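Local coordinates for MB2760 (Mycobacterium tuberculosis, PDB 2BNG), which hydrolyses bulky lipophilic epoxides such as 9,10-epoxystearic acid and cholesterol 5,6-oxide to diols in vitro, its physiological substrates being still unidentified, at residues R101-F110 against R121-G132. Residues are numbered along the deposited sequence; the frame is centred on the assembly and turned at random.
Sequences RVQFWVCGVF and RDYFDVYDMFKG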
loop_
_atom_site.group_PDB
_atom_site.type_symbol
_atom_site.label_atom_id
_atom_site.label_comp_id
_atom_site.label_asym_id
_atom_site.label_seq_id
_atom_site.Cartn_x
_atom_site.Cartn_y
_atom_site.Cartn_z
ATOM N N ARG C 101 -23.813 20.412 33.137
ATOM C CA ARG C 101 -23.505 20.683 31.741
ATOM C C ARG C 101 -24.739 21.188 31.020
ATOM O O ARG C 101 -25.783 20.529 31.031
ATOM C CB ARG C 101 -22.975 19.425 31.064
ATOM C CG ARG C 101 -22.858 19.523 29.556
ATOM C CD ARG C 101 -22.534 18.158 28.996
ATOM N NE ARG C 101 -22.196 18.277 27.592
ATOM C CZ ARG C 101 -20.958 18.419 27.145
ATOM N NH1 ARG C 101 -19.952 18.419 28.005
ATOM N NH2 ARG C 101 -20.728 18.571 25.838
ATOM N N VAL C 102 -24.625 22.372 30.424
ATOM C CA VAL C 102 -25.739 23.005 29.731
ATOM C C VAL C 102 -25.396 23.179 28.255
ATOM O O VAL C 102 -24.494 23.932 27.885
ATOM C CB VAL C 102 -26.104 24.390 30.348
ATOM C CG1 VAL C 102 -27.283 25.028 29.604
ATOM C CG2 VAL C 102 -26.403 24.267 31.851
ATOM N N GLN C 103 -26.145 22.486 27.418
ATOM C CA GLN C 103 -25.837 22.396 26.010
ATOM C C GLN C 103 -26.960 23.009 25.175
ATOM O O GLN C 103 -28.146 22.801 25.465
ATOM C CB GLN C 103 -25.643 20.921 25.657
ATOM C CG GLN C 103 -24.979 20.651 24.336
ATOM C CD GLN C 103 -24.465 19.219 24.269
ATOM O OE1 GLN C 103 -23.627 18.838 25.032
ATOM N NE2 GLN C 103 -24.981 18.436 23.377
ATOM N N PHE C 104 -26.589 23.737 24.132
ATOM C CA PHE C 104 -27.544 24.533 23.367
ATOM C C PHE C 104 -26.947 24.835 21.987
ATOM O O PHE C 104 -25.707 24.826 21.834
ATOM C CB PHE C 104 -27.870 25.856 24.111
ATOM C CG PHE C 104 -26.640 26.635 24.556
ATOM C CD1 PHE C 104 -26.129 27.652 23.773
ATOM C CD2 PHE C 104 -26.002 26.348 25.768
ATOM C CE1 PHE C 104 -24.995 28.383 24.187
ATOM C CE2 PHE C 104 -24.865 27.051 26.169
ATOM C CZ PHE C 104 -24.358 28.067 25.376
ATOM N N TRP C 105 -27.795 25.125 21.000
ATOM C CA TRP C 105 -27.275 25.532 19.718
ATOM C C TRP C 105 -26.849 27.008 19.742
ATOM O O TRP C 105 -27.417 27.821 20.491
ATOM C CB TRP C 105 -28.274 25.237 18.607
ATOM C CG TRP C 105 -29.631 26.003 18.659
ATOM C CD1 TRP C 105 -30.856 25.472 18.995
ATOM C CD2 TRP C 105 -29.885 27.384 18.303
ATOM N NE1 TRP C 105 -31.844 26.429 18.886
ATOM C CE2 TRP C 105 -31.283 27.604 18.455
ATOM C CE3 TRP C 105 -29.081 28.439 17.840
ATOM C CZ2 TRP C 105 -31.884 28.845 18.197
ATOM C CZ3 TRP C 105 -29.694 29.684 17.565
ATOM C CH2 TRP C 105 -31.078 29.865 17.765
ATOM N N VAL C 106 -25.825 27.328 18.946
ATOM C CA VAL C 106 -25.414 28.711 18.698
ATOM C C VAL C 106 -25.094 28.881 17.214
ATOM O O VAL C 106 -24.446 28.013 16.596
ATOM C CB VAL C 106 -24.146 29.099 19.466
ATOM C CG1 VAL C 106 -23.799 30.572 19.196
ATOM C CG2 VAL C 106 -24.315 28.854 20.949
ATOM N N CYS C 107 -25.557 29.998 16.662
ATOM C CA CYS C 107 -25.080 30.485 15.383
ATOM C C CYS C 107 -24.206 31.725 15.669
ATOM O O CYS C 107 -24.656 32.683 16.279
ATOM C CB CYS C 107 -26.258 30.787 14.440
ATOM S SG CYS C 107 -27.152 29.232 13.912
ATOM N N GLY C 108 -22.945 31.678 15.264
ATOM C CA GLY C 108 -22.057 32.794 15.463
ATOM C C GLY C 108 -21.681 33.420 14.151
ATOM O O GLY C 108 -21.446 32.711 13.154
ATOM N N VAL C 109 -21.647 34.746 14.137
ATOM C CA VAL C 109 -21.092 35.472 13.004
ATOM C C VAL C 109 -19.866 36.272 13.464
ATOM O O VAL C 109 -19.862 36.920 14.519
ATOM C CB VAL C 109 -22.120 36.355 12.226
ATOM C CG1 VAL C 109 -23.521 35.739 12.184
ATOM C CG2 VAL C 109 -22.195 37.712 12.799
ATOM N N PHE C 110 -18.811 36.180 12.662
ATOM C CA PHE C 110 -17.548 36.837 12.964
ATOM C C PHE C 110 -17.164 37.718 11.813
ATOM O O PHE C 110 -17.618 37.504 10.679
ATOM C CB PHE C 110 -16.445 35.796 13.205
ATOM C CG PHE C 110 -16.795 34.785 14.254
ATOM C CD1 PHE C 110 -17.716 33.770 13.997
ATOM C CD2 PHE C 110 -16.208 34.846 15.515
ATOM C CE1 PHE C 110 -18.040 32.822 14.982
ATOM C CE2 PHE C 110 -16.522 33.904 16.496
ATOM C CZ PHE C 110 -17.436 32.880 16.229
ATOM N N ARG C 121 -20.278 37.673 17.264
ATOM C CA ARG C 121 -21.698 37.823 17.540
ATOM C C ARG C 121 -22.371 36.452 17.636
ATOM O O ARG C 121 -22.558 35.753 16.632
ATOM C CB ARG C 121 -22.360 38.652 16.440
ATOM C CG ARG C 121 -23.776 39.007 16.792
ATOM C CD ARG C 121 -24.491 39.760 15.681
ATOM N NE ARG C 121 -24.042 41.146 15.554
ATOM C CZ ARG C 121 -23.885 41.754 14.378
ATOM N NH1 ARG C 121 -24.111 41.090 13.243
ATOM N NH2 ARG C 121 -23.464 42.996 14.316
ATOM N N ASP C 122 -22.719 36.056 18.848
ATOM C CA ASP C 122 -23.321 34.733 19.027
ATOM C C ASP C 122 -24.827 34.868 19.216
ATOM O O ASP C 122 -25.292 35.693 20.015
ATOM C CB ASP C 122 -22.668 33.990 20.200
ATOM C CG ASP C 122 -21.399 33.210 19.792
ATOM O OD1 ASP C 122 -21.109 33.025 18.584
ATOM O OD2 ASP C 122 -20.670 32.751 20.693
ATOM N N TYR C 123 -25.561 34.054 18.464
ATOM C CA TYR C 123 -27.011 33.970 18.505
ATOM C C TYR C 123 -27.438 32.651 19.154
ATOM O O TYR C 123 -26.901 31.594 18.836
ATOM C CB TYR C 123 -27.566 33.944 17.081
ATOM C CG TYR C 123 -27.472 35.222 16.287
ATOM C CD1 TYR C 123 -26.367 35.479 15.469
ATOM C CD2 TYR C 123 -28.518 36.175 16.319
ATOM C CE1 TYR C 123 -26.301 36.655 14.704
ATOM C CE2 TYR C 123 -28.458 37.342 15.559
ATOM C CZ TYR C 123 -27.351 37.566 14.759
ATOM O OH TYR C 123 -27.277 38.711 14.027
ATOM N N PHE C 124 -28.449 32.707 20.015
ATOM C CA PHE C 124 -29.037 31.505 20.607
ATOM C C PHE C 124 -30.461 31.835 21.066
ATOM O O PHE C 124 -30.865 33.001 21.046
ATOM C CB PHE C 124 -28.207 31.007 21.805
ATOM C CG PHE C 124 -27.839 32.081 22.757
ATOM C CD1 PHE C 124 -26.616 32.713 22.664
ATOM C CD2 PHE C 124 -28.725 32.477 23.741
ATOM C CE1 PHE C 124 -26.267 33.716 23.550
ATOM C CE2 PHE C 124 -28.401 33.480 24.629
ATOM C CZ PHE C 124 -27.177 34.107 24.538
ATOM N N ASP C 125 -31.194 30.807 21.510
ATOM C CA ASP C 125 -32.614 30.907 21.892
ATOM C C ASP C 125 -32.757 30.602 23.397
ATOM O O ASP C 125 -32.218 29.610 23.883
ATOM C CB ASP C 125 -33.386 29.926 21.001
ATOM C CG ASP C 125 -34.785 29.593 21.489
ATOM O OD1 ASP C 125 -35.490 30.449 22.058
ATOM O OD2 ASP C 125 -35.222 28.442 21.237
ATOM N N VAL C 126 -33.467 31.458 24.135
ATOM C CA VAL C 126 -33.612 31.233 25.579
ATOM C C VAL C 126 -34.383 29.952 25.830
ATOM O O VAL C 126 -34.135 29.264 26.811
ATOM C CB VAL C 126 -34.275 32.423 26.370
ATOM C CG1 VAL C 126 -33.528 33.728 26.125
ATOM C CG2 VAL C 126 -35.726 32.581 25.988
ATOM N N TYR C 127 -35.312 29.629 24.942
ATOM C CA TYR C 127 -36.074 28.404 25.108
ATOM C C TYR C 127 -35.191 27.129 25.032
ATOM O O TYR C 127 -35.215 26.270 25.930
ATOM C CB TYR C 127 -37.201 28.389 24.095
ATOM C CG TYR C 127 -37.988 27.114 24.010
ATOM C CD1 TYR C 127 -38.743 26.650 25.088
ATOM C CD2 TYR C 127 -38.004 26.385 22.827
ATOM C CE1 TYR C 127 -39.484 25.472 24.991
ATOM C CE2 TYR C 127 -38.749 25.216 22.707
ATOM C CZ TYR C 127 -39.479 24.763 23.798
ATOM O OH TYR C 127 -40.207 23.605 23.681
ATOM N N ASP C 128 -34.403 27.042 23.961
ATOM C CA ASP C 128 -33.435 25.986 23.774
ATOM C C ASP C 128 -32.472 25.929 24.947
ATOM O O ASP C 128 -32.126 24.849 25.392
ATOM C CB ASP C 128 -32.672 26.211 22.467
ATOM C CG ASP C 128 -31.643 25.145 22.209
ATOM O OD1 ASP C 128 -32.032 23.993 21.995
ATOM O OD2 ASP C 128 -30.444 25.442 22.209
HETATM N N MSE C 129 -32.057 27.090 25.447
HETATM C CA MSE C 129 -31.151 27.171 26.581
HETATM C C MSE C 129 -31.821 26.666 27.854
HETATM O O MSE C 129 -31.213 25.962 28.668
HETATM C CB MSE C 129 -30.678 28.608 26.788
HETATM C CG MSE C 129 -29.793 28.766 28.019
HETATM SE SE MSE C 129 -28.044 28.695 27.468
HETATM C CE MSE C 129 -28.272 30.291 26.153
ATOM N N PHE C 130 -33.071 27.059 28.034
ATOM C CA PHE C 130 -33.844 26.638 29.187
ATOM C C PHE C 130 -34.007 25.111 29.167
ATOM O O PHE C 130 -33.842 24.439 30.196
ATOM C CB PHE C 130 -35.197 27.361 29.235
ATOM C CG PHE C 130 -36.044 26.965 30.407
ATOM C CD1 PHE C 130 -35.661 27.299 31.712
ATOM C CD2 PHE C 130 -37.207 26.230 30.220
ATOM C CE1 PHE C 130 -36.450 26.900 32.822
ATOM C CE2 PHE C 130 -37.997 25.836 31.305
ATOM C CZ PHE C 130 -37.622 26.167 32.609
ATOM N N LYS C 131 -34.278 24.562 27.985
ATOM C CA LYS C 131 -34.322 23.109 27.812
ATOM C C LYS C 131 -32.988 22.441 28.102
ATOM O O LYS C 131 -32.956 21.342 28.663
ATOM C CB LYS C 131 -34.789 22.726 26.407
ATOM C CG LYS C 131 -36.288 22.835 26.220
ATOM C CD LYS C 131 -36.744 22.319 24.855
ATOM C CE LYS C 131 -36.075 23.077 23.715
ATOM N NZ LYS C 131 -36.324 22.394 22.423
ATOM N N GLY C 132 -31.901 23.104 27.721
ATOM C CA GLY C 132 -30.561 22.618 28.005
ATOM C C GLY C 132 -30.275 22.619 29.495
ATOM O O GLY C 132 -29.611 21.718 29.998
HETATM O O HOH W 1 -28.094 20.254 28.304
HETATM O O HOH W 2 -34.838 26.395 19.527
HETATM O O HOH W 3 -29.798 27.990 21.725
#
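Selenium covers one face of the Phe-104 ring: SE of Met-129 sits 3.8 Å from the ring centroid, 21° off the normal, a Met-aromatic contact to which CE adds a CH-pi approach. Bends at chi2 (97°) and chi3 (57°) fold the selenomethionine tail over the ring. On one face of the Trp-105 indole lie a water, above its centre, and Asp-125 N, nearer the rim; a second water, in the ring plane, links NE1 to Asp-125 OD2. The Trp-105 ring also meets Tyr-123 of the second subunit edge-to-face. Cys-107 O lies in the plane of the Tyr-123 ring, at its edge. Asp-128 OD2, on its syn side, takes Trp-105 N at 2.9 Å, and the water over the indole donates to this oxygen and to Trp-105 O, bridging strand and helix where direct backbone pairing has ceased. Asp-125 is the N-cap, its OD2 receiving Asp-128 N at 3.2 Å and its OD1 Val-126 N of the second subunit.

Further along, Cys-107 pairs with Tyr-123 (Tyr-123 N to Cys-107 O, 2.7 Å) and Val-109 with Arg-121, both antiparallel hydrogen-bonded pairs. Between them, Asp-122 OD1 lies 3.3 Å from Gly-108 CA, while Val-106 CG1 packs 3.6 Å from Asp-122 CG. Arg-91 salt-bridges Asp-122 OD2. Val-106 separates Asp-122, the likely proton acceptor on the hairpin's second strand, from Asp-93, the likely donor on neighbouring strand 86-97: the limonene-1,2-epoxide hydrolase active site on a curved NTF2-like sheet.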